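Local coordinates for protein separin (Saccharomyces cerevisiae, PDB 5U1T) that cleaves the MCD1/SCC1 cohesin subunit at the onset of anaphase as a caspase-like cysteine protease, and thereby drives chromosome segregation, at residues A[100-105]-A[123-128]; A[1065-1070]-A[1156-1161]; A[1124-1129]-A[1149-1154]. All coordinates share one frame; numbering follows the deposited sequence.

Interaction 1: A[100-105]-A[123-128]; sequences FLFNET and TWNDYY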
# COMPACT_ATOMS: atom_id res chain seq x y z
N PHE A 100 -22.74 17.31 -53.55
CA PHE A 100 -21.70 17.78 -52.65
C PHE A 100 -22.23 17.92 -51.22
O PHE A 100 -21.62 17.40 -50.28
CB PHE A 100 -21.16 19.11 -53.17
CG PHE A 100 -20.08 19.73 -52.32
CD1 PHE A 100 -19.07 18.95 -51.77
CD2 PHE A 100 -20.04 21.11 -52.12
CE1 PHE A 100 -18.04 19.54 -51.00
CE2 PHE A 100 -19.02 21.71 -51.36
CZ PHE A 100 -18.03 20.92 -50.80
N LEU A 101 -23.37 18.58 -51.07
CA LEU A 101 -24.02 18.77 -49.78
C LEU A 101 -24.27 17.42 -49.10
O LEU A 101 -24.03 17.24 -47.88
CB LEU A 101 -25.33 19.55 -49.94
CG LEU A 101 -26.11 19.95 -48.67
CD1 LEU A 101 -26.95 21.21 -48.89
CD2 LEU A 101 -27.00 18.81 -48.14
N PHE A 102 -24.75 16.47 -49.90
CA PHE A 102 -25.11 15.16 -49.38
C PHE A 102 -23.88 14.36 -48.99
O PHE A 102 -23.86 13.73 -47.94
CB PHE A 102 -25.92 14.39 -50.39
CG PHE A 102 -26.41 13.08 -49.89
CD1 PHE A 102 -27.63 12.99 -49.25
CD2 PHE A 102 -25.68 11.92 -50.08
CE1 PHE A 102 -28.10 11.78 -48.80
CE2 PHE A 102 -26.15 10.70 -49.63
CZ PHE A 102 -27.36 10.63 -48.99
N ASN A 103 -22.86 14.40 -49.84
CA ASN A 103 -21.67 13.61 -49.62
C ASN A 103 -20.91 14.05 -48.37
O ASN A 103 -20.31 13.24 -47.69
CB ASN A 103 -20.76 13.67 -50.84
CG ASN A 103 -21.24 12.76 -51.94
OD1 ASN A 103 -22.05 11.86 -51.73
ND2 ASN A 103 -20.74 12.99 -53.14
N GLU A 104 -20.99 15.34 -48.06
CA GLU A 104 -20.29 15.91 -46.94
C GLU A 104 -21.00 15.67 -45.63
O GLU A 104 -20.52 16.09 -44.60
CB GLU A 104 -20.14 17.41 -47.14
CG GLU A 104 -19.31 17.81 -48.32
CD GLU A 104 -17.84 17.74 -48.04
OE1 GLU A 104 -17.25 16.66 -48.20
OE2 GLU A 104 -17.25 18.76 -47.65
N THR A 105 -22.13 14.98 -45.64
CA THR A 105 -22.97 14.92 -44.44
C THR A 105 -23.57 13.54 -44.21
O THR A 105 -24.47 13.39 -43.39
CB THR A 105 -24.12 15.97 -44.53
OG1 THR A 105 -24.82 15.83 -45.79
CG2 THR A 105 -23.58 17.39 -44.42
N THR A 123 -30.50 10.18 -38.89
CA THR A 123 -30.40 11.36 -38.04
C THR A 123 -29.44 12.38 -38.68
O THR A 123 -29.54 13.59 -38.44
CB THR A 123 -29.93 10.99 -36.58
OG1 THR A 123 -29.78 12.18 -35.80
CG2 THR A 123 -28.60 10.24 -36.61
N TRP A 124 -28.54 11.89 -39.52
CA TRP A 124 -27.55 12.76 -40.16
C TRP A 124 -28.15 13.72 -41.18
O TRP A 124 -27.64 14.83 -41.35
CB TRP A 124 -26.47 11.91 -40.81
CG TRP A 124 -25.63 11.25 -39.77
CD1 TRP A 124 -25.66 9.95 -39.38
CD2 TRP A 124 -24.65 11.89 -38.94
NE1 TRP A 124 -24.75 9.73 -38.38
CE2 TRP A 124 -24.12 10.91 -38.08
CE3 TRP A 124 -24.16 13.20 -38.86
CZ2 TRP A 124 -23.13 11.20 -37.14
CZ3 TRP A 124 -23.16 13.48 -37.92
CH2 TRP A 124 -22.66 12.48 -37.07
N ASN A 125 -29.24 13.30 -41.83
CA ASN A 125 -29.82 14.10 -42.91
C ASN A 125 -31.32 14.43 -42.80
O ASN A 125 -31.85 15.19 -43.65
CB ASN A 125 -29.57 13.42 -44.26
CG ASN A 125 -30.35 12.10 -44.44
OD1 ASN A 125 -31.44 11.91 -43.90
ND2 ASN A 125 -29.79 11.20 -45.24
N ASP A 126 -32.01 13.89 -41.80
CA ASP A 126 -33.49 13.90 -41.84
C ASP A 126 -34.11 15.28 -41.63
O ASP A 126 -35.32 15.46 -41.79
CB ASP A 126 -34.07 12.90 -40.83
CG ASP A 126 -33.76 13.26 -39.41
OD1 ASP A 126 -33.21 14.36 -39.18
OD2 ASP A 126 -34.08 12.44 -38.52
N TYR A 127 -33.29 16.26 -41.29
CA TYR A 127 -33.73 17.64 -41.16
C TYR A 127 -33.60 18.43 -42.48
O TYR A 127 -33.90 19.61 -42.51
CB TYR A 127 -32.95 18.33 -40.04
CG TYR A 127 -31.45 18.46 -40.25
CD1 TYR A 127 -30.92 19.58 -40.89
CD2 TYR A 127 -30.56 17.47 -39.81
CE1 TYR A 127 -29.55 19.72 -41.08
CE2 TYR A 127 -29.17 17.60 -39.99
CZ TYR A 127 -28.67 18.73 -40.62
OH TYR A 127 -27.32 18.89 -40.82
N TYR A 128 -33.14 17.79 -43.55
CA TYR A 128 -33.07 18.46 -44.85
C TYR A 128 -33.40 17.54 -46.05
O TYR A 128 -33.68 18.03 -47.14
CB TYR A 128 -31.67 19.08 -45.07
CG TYR A 128 -30.54 18.07 -45.31
CD1 TYR A 128 -30.37 17.47 -46.56
CD2 TYR A 128 -29.66 17.73 -44.29
CE1 TYR A 128 -29.35 16.54 -46.77
CE2 TYR A 128 -28.63 16.83 -44.51
CZ TYR A 128 -28.47 16.23 -45.75
OH TYR A 128 -27.45 15.32 -45.98
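L101 and Y128 meet methyl to ring: CD2 of L101 stands over one face of the Y128 ring, 4.0 Å from its centroid and 29° off the normal, a CH-pi contact displaced toward CE1. The two side chains run past each other in opposite directions, L101 reaching out with CG anti to its backbone N. On the other face of the same ring lies the backbone O of N125, offset toward the rim, which leaves the tyrosine sandwiched between a methyl group and a carbonyl. Its phenol end passes obliquely to T105, and Y128 OH donates to T105 OG1 over 2.7 Å. T105 OG1 in turn donates to L101 O at 2.6 Å; chi1 of 51° sets OG1 between the backbone N and carbonyl carbon, from where it can reach back to this oxygen. The chain of bonds thus runs from Y128 through T105 to a carbonyl near the C-terminal end of helix 91-103. In the all-helical N-terminal part of separase, this is where that helix gives way to loop and meets the loop leading into helix 129-142, with Y128 at the N-cap position of the latter. Beside the phenol, F102 crosses Y128 at about a right angle, its CD1 4.0 Å from Y128 OH. The F102 ring also meets the amide of N125 obliquely, the planes 32° apart and CE1 4.0 Å from ND2. That amide nitrogen is hydrogen-bonded to N106 OD1 and D120 O, while N106 ND2 bonds to Y128 OH. At the far end, T105 O lies 3.6 Å from W124 CB, and W124 NE1 is hydrogen-bonded to the carbonyl of Y462.

Interaction 2: A[1065-1070]-A[1156-1161]; sequences SLITNF and KRRTHL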
# COMPACT_ATOMS: atom_id res chain seq x y z
N SER A 1065 7.36 -7.39 49.61
CA SER A 1065 7.46 -6.28 48.66
C SER A 1065 8.88 -6.15 48.14
O SER A 1065 9.10 -5.75 46.99
CB SER A 1065 7.03 -4.97 49.31
OG SER A 1065 5.81 -5.13 50.01
N LEU A 1066 9.85 -6.48 48.99
CA LEU A 1066 11.24 -6.45 48.59
C LEU A 1066 11.52 -7.61 47.62
O LEU A 1066 12.27 -7.46 46.65
CB LEU A 1066 12.16 -6.52 49.82
CG LEU A 1066 13.62 -6.16 49.49
CD1 LEU A 1066 13.67 -4.83 48.78
CD2 LEU A 1066 14.49 -6.12 50.73
N ILE A 1067 10.89 -8.75 47.87
CA ILE A 1067 11.04 -9.91 47.00
C ILE A 1067 10.46 -9.66 45.59
O ILE A 1067 11.14 -9.87 44.58
CB ILE A 1067 10.37 -11.14 47.61
CG1 ILE A 1067 11.14 -11.57 48.86
CG2 ILE A 1067 10.30 -12.27 46.60
CD1 ILE A 1067 10.53 -12.73 49.57
N THR A 1068 9.20 -9.22 45.52
CA THR A 1068 8.60 -8.98 44.23
C THR A 1068 9.36 -7.86 43.54
O THR A 1068 9.51 -7.87 42.32
CB THR A 1068 7.07 -8.65 44.31
OG1 THR A 1068 6.88 -7.24 44.45
CG2 THR A 1068 6.37 -9.39 45.44
N ASN A 1069 9.95 -6.96 44.28
CA ASN A 1069 10.70 -5.91 43.65
C ASN A 1069 12.02 -6.37 43.11
O ASN A 1069 12.51 -5.88 42.13
CB ASN A 1069 10.93 -4.78 44.61
CG ASN A 1069 10.68 -3.45 43.99
OD1 ASN A 1069 11.54 -2.92 43.34
ND2 ASN A 1069 9.49 -2.94 44.15
N PHE A 1070 12.62 -7.32 43.77
CA PHE A 1070 13.88 -7.90 43.30
C PHE A 1070 13.69 -8.58 41.94
O PHE A 1070 14.50 -8.40 41.03
CB PHE A 1070 14.42 -8.92 44.31
CG PHE A 1070 15.57 -8.41 45.15
CD1 PHE A 1070 15.45 -7.26 45.92
CD2 PHE A 1070 16.77 -9.12 45.20
CE1 PHE A 1070 16.51 -6.81 46.71
CE2 PHE A 1070 17.84 -8.67 46.01
CZ PHE A 1070 17.70 -7.52 46.74
N LYS A 1156 19.99 -16.17 54.07
CA LYS A 1156 18.59 -15.91 53.68
C LYS A 1156 18.23 -14.42 53.76
O LYS A 1156 17.15 -14.04 54.22
CB LYS A 1156 17.64 -16.72 54.55
CG LYS A 1156 17.95 -18.20 54.60
CD LYS A 1156 17.81 -18.89 53.23
CE LYS A 1156 18.34 -20.32 53.32
NZ LYS A 1156 18.40 -21.01 52.01
N ARG A 1157 19.13 -13.57 53.28
CA ARG A 1157 19.03 -12.14 53.49
C ARG A 1157 19.04 -11.39 52.16
O ARG A 1157 19.77 -11.75 51.23
CB ARG A 1157 20.17 -11.67 54.40
CG ARG A 1157 20.00 -10.28 54.93
CD ARG A 1157 20.77 -10.09 56.20
NE ARG A 1157 22.19 -10.22 55.94
CZ ARG A 1157 23.14 -10.22 56.87
NH1 ARG A 1157 24.41 -10.34 56.50
NH2 ARG A 1157 22.82 -10.08 58.15
N ARG A 1158 18.22 -10.36 52.09
CA ARG A 1158 18.08 -9.53 50.91
C ARG A 1158 18.23 -8.10 51.28
O ARG A 1158 17.45 -7.59 52.04
CB ARG A 1158 16.68 -9.68 50.39
CG ARG A 1158 16.56 -10.31 49.03
CD ARG A 1158 15.12 -10.71 48.79
NE ARG A 1158 15.01 -12.08 48.33
CZ ARG A 1158 14.29 -12.99 48.95
NH1 ARG A 1158 14.24 -14.21 48.47
NH2 ARG A 1158 13.63 -12.69 50.03
N THR A 1159 19.20 -7.42 50.71
CA THR A 1159 19.38 -6.01 51.02
C THR A 1159 19.71 -5.23 49.76
O THR A 1159 20.17 -5.79 48.78
CB THR A 1159 20.49 -5.79 52.08
OG1 THR A 1159 21.75 -6.20 51.54
CG2 THR A 1159 20.20 -6.61 53.31
N HIS A 1160 19.48 -3.93 49.80
CA HIS A 1160 19.58 -3.12 48.59
C HIS A 1160 19.93 -1.72 49.02
O HIS A 1160 19.52 -1.32 50.09
CB HIS A 1160 18.25 -3.17 47.83
CG HIS A 1160 18.01 -1.99 46.93
ND1 HIS A 1160 18.62 -1.85 45.71
CD2 HIS A 1160 17.22 -0.90 47.08
CE1 HIS A 1160 18.22 -0.72 45.14
NE2 HIS A 1160 17.37 -0.13 45.96
N LEU A 1161 20.71 -0.97 48.25
CA LEU A 1161 20.89 0.42 48.63
C LEU A 1161 21.09 1.39 47.47
O LEU A 1161 21.60 1.01 46.43
CB LEU A 1161 22.05 0.56 49.63
CG LEU A 1161 23.39 -0.14 49.48
CD1 LEU A 1161 24.09 0.44 48.27
CD2 LEU A 1161 24.23 0.07 50.73
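The carbonyl oxygen of T1159 is approached by two groups: the backbone N-H of K1150 on the neighbouring strand bonds to it, and T1159 O lies in the plane of the F1070 ring at its edge, 3.6 Å from CZ. One face of the same ring carries the aliphatic part of R1158, whose CG sits 3.9 Å from the F1070 centroid and 19° off the normal, a CH-pi contact. Past CG the arginine chain bends at chi3, turning the guanidinium to 73° from the ring plane and toward I1067. There I1067 CG1 lies over a guanidinium face, 3.5 Å from R1158 CZ, while NH2 forms a salt bridge with E1063, one turn earlier on the helix. L1066 comes in on the backbone side, its CD2 3.6 Å from R1158 O, and H1160 CB adds a looser touch, 4.2 Å from F1070 CE1. With R1158 cut back to an alanine, the F1070 face and I1067 would probably lose their cover and E1063 its positive mate. The imidazole of H1160 is held by S1149 OG through ND1. Helix 1062-1072 thus lies across one face of the sheet, its local axis 9.7 Å from that of strand 1157-1161 and turned 70° to it. That strand runs antiparallel to both 1146-1152 and 960-962, while Q1122 and M1126 of helix 1111-1127 also touch R1158, and T1051 of helix 1036-1054 packs on H1160.

Interaction 3: A[1124-1129]-A[1149-1154]; sequences DLMESN and SKLEPR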
# COMPACT_ATOMS: atom_id res chain seq x y z
N ASP A 1124 14.55 -20.02 44.06
CA ASP A 1124 15.49 -21.13 43.95
C ASP A 1124 16.88 -20.76 44.43
O ASP A 1124 17.50 -21.52 45.17
CB ASP A 1124 15.57 -21.64 42.52
CG ASP A 1124 14.38 -22.46 42.14
OD1 ASP A 1124 13.70 -22.95 43.07
OD2 ASP A 1124 14.13 -22.62 40.93
N LEU A 1125 17.38 -19.59 44.01
CA LEU A 1125 18.70 -19.12 44.44
C LEU A 1125 18.78 -19.04 45.97
O LEU A 1125 19.74 -19.49 46.59
CB LEU A 1125 19.04 -17.76 43.82
CG LEU A 1125 19.63 -17.77 42.41
CD1 LEU A 1125 19.83 -16.35 41.91
CD2 LEU A 1125 20.93 -18.53 42.36
N MET A 1126 17.74 -18.45 46.56
CA MET A 1126 17.70 -18.22 47.99
C MET A 1126 17.80 -19.55 48.72
O MET A 1126 18.55 -19.71 49.69
CB MET A 1126 16.41 -17.47 48.36
CG MET A 1126 16.37 -16.92 49.78
SD MET A 1126 17.57 -15.61 50.09
CE MET A 1126 17.26 -14.59 48.67
N GLU A 1127 17.09 -20.54 48.19
CA GLU A 1127 16.99 -21.84 48.83
C GLU A 1127 18.18 -22.75 48.55
O GLU A 1127 18.30 -23.81 49.16
CB GLU A 1127 15.70 -22.52 48.41
CG GLU A 1127 14.47 -21.81 48.91
CD GLU A 1127 13.19 -22.45 48.43
OE1 GLU A 1127 13.22 -23.61 47.94
OE2 GLU A 1127 12.13 -21.80 48.55
N SER A 1128 19.05 -22.34 47.64
CA SER A 1128 20.22 -23.14 47.27
C SER A 1128 21.19 -23.32 48.43
O SER A 1128 22.11 -24.14 48.37
CB SER A 1128 20.97 -22.49 46.11
OG SER A 1128 21.64 -21.32 46.57
N ASN A 1129 20.99 -22.51 49.46
CA ASN A 1129 21.88 -22.41 50.62
C ASN A 1129 23.35 -22.24 50.26
O ASN A 1129 24.23 -22.51 51.08
CB ASN A 1129 21.73 -23.63 51.53
CG ASN A 1129 22.05 -23.31 52.98
OD1 ASN A 1129 21.80 -22.18 53.43
ND2 ASN A 1129 22.63 -24.26 53.70
N SER A 1149 22.20 -4.25 44.97
CA SER A 1149 21.40 -5.18 45.76
C SER A 1149 22.25 -6.39 46.04
O SER A 1149 23.21 -6.65 45.32
CB SER A 1149 20.12 -5.59 45.04
OG SER A 1149 19.31 -4.46 44.80
N LYS A 1150 21.91 -7.13 47.08
CA LYS A 1150 22.71 -8.27 47.46
C LYS A 1150 21.78 -9.38 47.89
O LYS A 1150 20.74 -9.15 48.49
CB LYS A 1150 23.69 -7.95 48.59
CG LYS A 1150 24.76 -9.01 48.80
CD LYS A 1150 25.27 -9.02 50.25
CE LYS A 1150 25.86 -7.68 50.66
NZ LYS A 1150 25.92 -7.46 52.15
N LEU A 1151 22.19 -10.60 47.57
CA LEU A 1151 21.40 -11.77 47.84
C LEU A 1151 22.29 -12.80 48.52
O LEU A 1151 23.19 -13.35 47.90
CB LEU A 1151 20.81 -12.30 46.55
CG LEU A 1151 19.58 -13.17 46.61
CD1 LEU A 1151 18.70 -12.91 45.39
CD2 LEU A 1151 19.98 -14.64 46.71
N GLU A 1152 22.07 -13.01 49.82
CA GLU A 1152 22.87 -13.96 50.59
C GLU A 1152 22.08 -15.24 50.83
O GLU A 1152 21.37 -15.34 51.82
CB GLU A 1152 23.32 -13.34 51.92
CG GLU A 1152 24.29 -12.17 51.79
CD GLU A 1152 24.22 -11.21 52.99
OE1 GLU A 1152 23.20 -10.51 53.15
OE2 GLU A 1152 25.20 -11.15 53.76
N PRO A 1153 22.22 -16.23 49.93
CA PRO A 1153 21.43 -17.46 50.05
C PRO A 1153 21.62 -18.15 51.40
O PRO A 1153 20.65 -18.64 51.97
CB PRO A 1153 21.97 -18.34 48.92
CG PRO A 1153 22.72 -17.43 48.02
CD PRO A 1153 23.24 -16.33 48.88
N ARG A 1154 22.85 -18.18 51.91
CA ARG A 1154 23.12 -18.92 53.14
C ARG A 1154 22.52 -18.19 54.35
O ARG A 1154 22.01 -18.82 55.27
CB ARG A 1154 24.63 -19.14 53.32
CG ARG A 1154 25.05 -19.71 54.65
CD ARG A 1154 24.88 -21.22 54.73
NE ARG A 1154 25.46 -21.89 53.57
CZ ARG A 1154 26.60 -22.57 53.58
NH1 ARG A 1154 27.04 -23.13 52.45
NH2 ARG A 1154 27.30 -22.72 54.69
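L1125 meets P1153 and L1151 where the C-terminal end of helix 1111-1127 packs on a beta hairpin, strands 1146-1152 and 1157-1163, whose turn carries a G1 bulge of K1156 and R1157 facing E1152. L1125 O is the polar focus of the helix end: P1153 CB lies 3.4 Å away, and the oxygen accepts from both the backbone N and the hydroxyl of S1128. The L1125 side chain itself touches L1151 at 4.4 Å between CB and CD2, and L1391 and L1395 of helix 1388-1397 also contact it. M1126 begins by pointing away from the hairpin, but bends at chi2 (66°) and chi3 (49°) bring its terminal methyl back, so that CE comes to rest against CG and CD2 of L1151. Its carbonyl oxygen is hydrogen-bonded to K1156 NZ. S1128 packs its OG 3.8 Å from P1153 CB while donating to L1125 O at 2.6 Å, which fixes its rotation. N1129 then leaves helical geometry with positive phi. Its side chain, CG anti to the backbone N, lies across the R1154 chain, OD1 3.5 Å from CD, with the amide and guanidinium planes 38° apart. R1154, bent at chi2 and chi3, curls so that N1129 O meets the edge of its guanidinium: NE donates to that oxygen at 2.8 Å, and NH1 adds a weak, more bent bond of 3.2 Å to the same atom.

How the interactions relate
From the N terminus, interaction 1 comes first: it closes a short loop between helix 91-103 and the approach to helix 129-142, in the N-terminal helical part of the chain. Nearly a thousand residues later, 1065-1070 opens interaction 2, which closes only at 1156-1161. Interaction 3 is nested inside that loop, 1124-1129 meeting 1149-1154. Interactions 2 and 3 have centres about 11 Å apart and touch: they set helices 1062-1072 and 1111-1127 against neighbouring strands of one mixed sheet. Interaction 1 lies on the opposite side of the chain's centre, its centre about 105 Å from that of interaction 2.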